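Local coordinates for BH0493 protein (Bacillus halodurans C-125, PDB 2QEE) that binds zinc and probably acts as a metal-dependent enzyme of the amidohydrolase superfamily, at residues Arg8-Val19 with Ala376-Leu387. Residues are numbered along the deposited sequence; the frame is centred on the assembly and turned at random.
Sequences REVLAEKVKNAV and AEVLIDKYDDIL
Ile380 is the knob that helix 376-387 pushes between Arg8, Leu11, Ala12 and Val15. Its two branches part: CG1, set beside the backbone N (chi1 -70°), carries CD1 to within 3.5 Å of Ala12 CA, with Lys16 CE crossing CD1 at a slant, whereas CG2 lies under one face of the Arg8 guanidinium, 3.5 Å from CZ and offset toward the rim. With an alanine here, a gap would probably open against Ala12 and Val15, and the guanidinium would lose the methyl under its face. Arg8 runs extended from CG to NE across the neighbouring helix. Asp381 OD1 sits at the guanidinium edge, 2.8 Å from Arg8 NH2, the carboxylate twisted well out of the guanidinium plane; the hydrogen bond in this salt bridge is bent and weak (124°). NE forms a longer one, 3.5 Å, to Asp384 OD2. A water links NH2 to Glu377 O, and Asp381 OD2 pairs with Arg341. In return, Leu11 lodges among Ile380, Tyr383, Asp384 and Leu387, its CD1 3.7 Å from Tyr383 CB; Val15 spreads CG1 onto Leu379 CB and CG2 obliquely to the Tyr383 ring. Such knobs-into-holes packing of two helices running obliquely antiparallel (139°), their axes 9.3 Å apart at closest approach, joins the N-terminal helix to the C-terminal helical region.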
# COMPACT_ATOMS: atom_id res chain seq x y z
N ARG C 8 -4.32 28.61 -9.93
CA ARG C 8 -3.53 27.35 -9.81
C ARG C 8 -2.28 27.39 -10.69
O ARG C 8 -1.24 26.92 -10.29
CB ARG C 8 -4.36 26.12 -10.09
CG ARG C 8 -3.58 24.84 -9.67
CD ARG C 8 -4.34 23.67 -10.12
NE ARG C 8 -3.87 22.41 -9.54
CZ ARG C 8 -2.75 21.79 -9.83
NH1 ARG C 8 -1.88 22.32 -10.68
NH2 ARG C 8 -2.51 20.61 -9.25
N GLU C 9 -2.36 28.06 -11.85
CA GLU C 9 -1.18 28.08 -12.75
C GLU C 9 -0.08 28.93 -12.13
O GLU C 9 1.12 28.58 -12.20
CB GLU C 9 -1.57 28.62 -14.14
CG GLU C 9 -2.57 27.68 -14.85
CD GLU C 9 -4.03 27.98 -14.64
OE1 GLU C 9 -4.83 27.49 -15.47
OE2 GLU C 9 -4.43 28.63 -13.64
N VAL C 10 -0.47 30.06 -11.53
CA VAL C 10 0.54 30.92 -10.86
C VAL C 10 1.05 30.21 -9.58
O VAL C 10 2.23 30.22 -9.29
CB VAL C 10 0.03 32.30 -10.60
CG1 VAL C 10 1.00 33.10 -9.66
CG2 VAL C 10 -0.16 33.03 -11.97
N LEU C 11 0.15 29.60 -8.84
CA LEU C 11 0.54 28.80 -7.69
C LEU C 11 1.61 27.79 -8.13
O LEU C 11 2.64 27.65 -7.44
CB LEU C 11 -0.68 28.03 -7.18
CG LEU C 11 -0.45 27.03 -6.01
CD1 LEU C 11 0.03 27.78 -4.72
CD2 LEU C 11 -1.63 26.17 -5.78
N ALA C 12 1.37 27.05 -9.20
CA ALA C 12 2.33 26.01 -9.63
C ALA C 12 3.68 26.65 -9.93
O ALA C 12 4.72 26.14 -9.50
CB ALA C 12 1.76 25.26 -10.83
N GLU C 13 3.70 27.79 -10.63
CA GLU C 13 4.95 28.48 -10.96
C GLU C 13 5.69 28.86 -9.67
O GLU C 13 6.89 28.65 -9.54
CB GLU C 13 4.61 29.74 -11.78
CG GLU C 13 5.77 30.62 -12.22
CD GLU C 13 5.31 32.08 -12.44
OE1 GLU C 13 6.04 33.02 -12.02
OE2 GLU C 13 4.18 32.27 -13.01
N LYS C 14 4.94 29.45 -8.74
CA LYS C 14 5.53 30.01 -7.55
C LYS C 14 6.04 28.91 -6.59
O LYS C 14 7.11 29.05 -5.92
CB LYS C 14 4.54 30.97 -6.89
CG LYS C 14 4.45 32.24 -7.79
CD LYS C 14 3.98 33.47 -7.07
CE LYS C 14 3.89 34.72 -8.01
NZ LYS C 14 4.79 34.65 -9.18
N VAL C 15 5.27 27.83 -6.53
CA VAL C 15 5.70 26.69 -5.69
C VAL C 15 6.96 26.09 -6.27
O VAL C 15 7.91 25.84 -5.52
CB VAL C 15 4.60 25.59 -5.47
CG1 VAL C 15 5.21 24.34 -4.74
CG2 VAL C 15 3.43 26.17 -4.65
N LYS C 16 6.95 25.81 -7.58
CA LYS C 16 8.14 25.24 -8.22
C LYS C 16 9.37 26.14 -8.01
O LYS C 16 10.47 25.66 -7.68
CB LYS C 16 7.89 24.99 -9.69
CG LYS C 16 7.00 23.84 -9.92
CD LYS C 16 6.55 23.83 -11.38
CE LYS C 16 5.35 22.91 -11.52
NZ LYS C 16 4.90 22.63 -12.92
N ASN C 17 9.20 27.45 -8.18
CA ASN C 17 10.32 28.35 -7.94
C ASN C 17 10.79 28.32 -6.48
O ASN C 17 12.01 28.29 -6.25
CB ASN C 17 9.95 29.79 -8.33
CG ASN C 17 9.78 29.99 -9.82
OD1 ASN C 17 9.16 30.99 -10.24
ND2 ASN C 17 10.34 29.10 -10.64
N ALA C 18 9.88 28.39 -5.52
CA ALA C 18 10.23 28.36 -4.11
C ALA C 18 11.02 27.05 -3.78
O ALA C 18 12.09 27.09 -3.11
CB ALA C 18 8.99 28.44 -3.28
N VAL C 19 10.51 25.92 -4.28
CA VAL C 19 11.14 24.60 -4.01
C VAL C 19 12.53 24.54 -4.62
O VAL C 19 13.52 24.18 -3.95
CB VAL C 19 10.25 23.48 -4.55
CG1 VAL C 19 10.98 22.15 -4.47
CG2 VAL C 19 9.04 23.31 -3.60
N ALA C 376 7.09 19.29 -4.96
CA ALA C 376 6.42 20.47 -5.52
C ALA C 376 4.98 20.11 -5.99
O ALA C 376 4.02 20.86 -5.66
CB ALA C 376 7.23 21.06 -6.66
N GLU C 377 4.82 18.96 -6.63
CA GLU C 377 3.48 18.52 -7.10
C GLU C 377 2.55 18.35 -5.91
O GLU C 377 1.36 18.76 -5.93
CB GLU C 377 3.58 17.22 -7.86
CG GLU C 377 4.33 17.30 -9.20
CD GLU C 377 4.72 15.89 -9.74
OE1 GLU C 377 5.32 15.81 -10.84
OE2 GLU C 377 4.47 14.85 -9.07
N VAL C 378 3.05 17.72 -4.84
CA VAL C 378 2.21 17.52 -3.65
C VAL C 378 1.80 18.85 -3.04
O VAL C 378 0.61 19.12 -2.76
CB VAL C 378 2.95 16.63 -2.61
CG1 VAL C 378 2.13 16.52 -1.35
CG2 VAL C 378 3.23 15.21 -3.26
N LEU C 379 2.78 19.75 -2.88
CA LEU C 379 2.46 21.09 -2.33
C LEU C 379 1.42 21.87 -3.17
O LEU C 379 0.49 22.47 -2.63
CB LEU C 379 3.77 21.91 -2.22
CG LEU C 379 4.67 21.52 -1.04
CD1 LEU C 379 6.00 22.25 -1.28
CD2 LEU C 379 4.01 21.95 0.31
N ILE C 380 1.57 21.82 -4.48
CA ILE C 380 0.64 22.51 -5.42
C ILE C 380 -0.81 22.00 -5.13
O ILE C 380 -1.74 22.79 -4.91
CB ILE C 380 1.07 22.37 -6.91
CG1 ILE C 380 2.34 23.19 -7.16
CG2 ILE C 380 -0.06 22.86 -7.79
CD1 ILE C 380 3.17 22.80 -8.44
N ASP C 381 -0.96 20.68 -5.08
CA ASP C 381 -2.31 20.10 -4.81
C ASP C 381 -2.85 20.56 -3.45
O ASP C 381 -4.04 20.88 -3.32
CB ASP C 381 -2.21 18.57 -4.81
CG ASP C 381 -2.34 17.98 -6.22
OD1 ASP C 381 -2.72 18.73 -7.20
OD2 ASP C 381 -2.08 16.75 -6.37
N LYS C 382 -1.99 20.51 -2.41
CA LYS C 382 -2.45 20.87 -1.06
C LYS C 382 -2.78 22.36 -0.92
O LYS C 382 -3.78 22.71 -0.31
CB LYS C 382 -1.43 20.41 0.01
CG LYS C 382 -1.66 18.97 0.48
CD LYS C 382 -1.58 17.93 -0.66
CE LYS C 382 -1.82 16.45 -0.15
NZ LYS C 382 -3.27 16.35 0.20
N TYR C 383 -1.94 23.23 -1.49
CA TYR C 383 -2.26 24.64 -1.52
C TYR C 383 -3.51 24.89 -2.31
O TYR C 383 -4.37 25.68 -1.86
CB TYR C 383 -1.11 25.46 -2.08
CG TYR C 383 0.06 25.57 -1.14
CD1 TYR C 383 -0.09 26.05 0.19
CD2 TYR C 383 1.36 25.27 -1.60
CE1 TYR C 383 1.04 26.21 1.03
CE2 TYR C 383 2.47 25.40 -0.76
CZ TYR C 383 2.28 25.85 0.53
OH TYR C 383 3.43 25.98 1.30
N ASP C 384 -3.65 24.24 -3.46
CA ASP C 384 -4.86 24.47 -4.28
C ASP C 384 -6.11 24.09 -3.53
O ASP C 384 -7.11 24.78 -3.62
CB ASP C 384 -4.80 23.75 -5.61
CG ASP C 384 -5.83 24.31 -6.62
OD1 ASP C 384 -6.03 25.53 -6.66
OD2 ASP C 384 -6.40 23.49 -7.34
N ASP C 385 -6.08 22.98 -2.79
CA ASP C 385 -7.24 22.57 -2.02
C ASP C 385 -7.67 23.62 -1.00
O ASP C 385 -8.86 23.82 -0.83
CB ASP C 385 -6.98 21.22 -1.35
CG ASP C 385 -7.11 20.04 -2.36
OD1 ASP C 385 -7.57 20.24 -3.54
OD2 ASP C 385 -6.81 18.90 -1.97
N ILE C 386 -6.71 24.24 -0.30
CA ILE C 386 -7.11 25.30 0.64
C ILE C 386 -7.48 26.60 -0.07
O ILE C 386 -8.36 27.34 0.42
CB ILE C 386 -6.15 25.49 1.81
CG1 ILE C 386 -4.74 25.90 1.34
CG2 ILE C 386 -6.17 24.20 2.70
CD1 ILE C 386 -3.76 26.24 2.59
N LEU C 387 -6.83 26.89 -1.21
CA LEU C 387 -7.32 28.01 -2.05
C LEU C 387 -8.79 27.81 -2.42
O LEU C 387 -9.59 28.76 -2.35
CB LEU C 387 -6.49 28.18 -3.32
CG LEU C 387 -5.12 28.77 -3.01
CD1 LEU C 387 -4.34 28.61 -4.36
CD2 LEU C 387 -5.09 30.22 -2.53
O HOH W 1 0.28 18.98 -8.57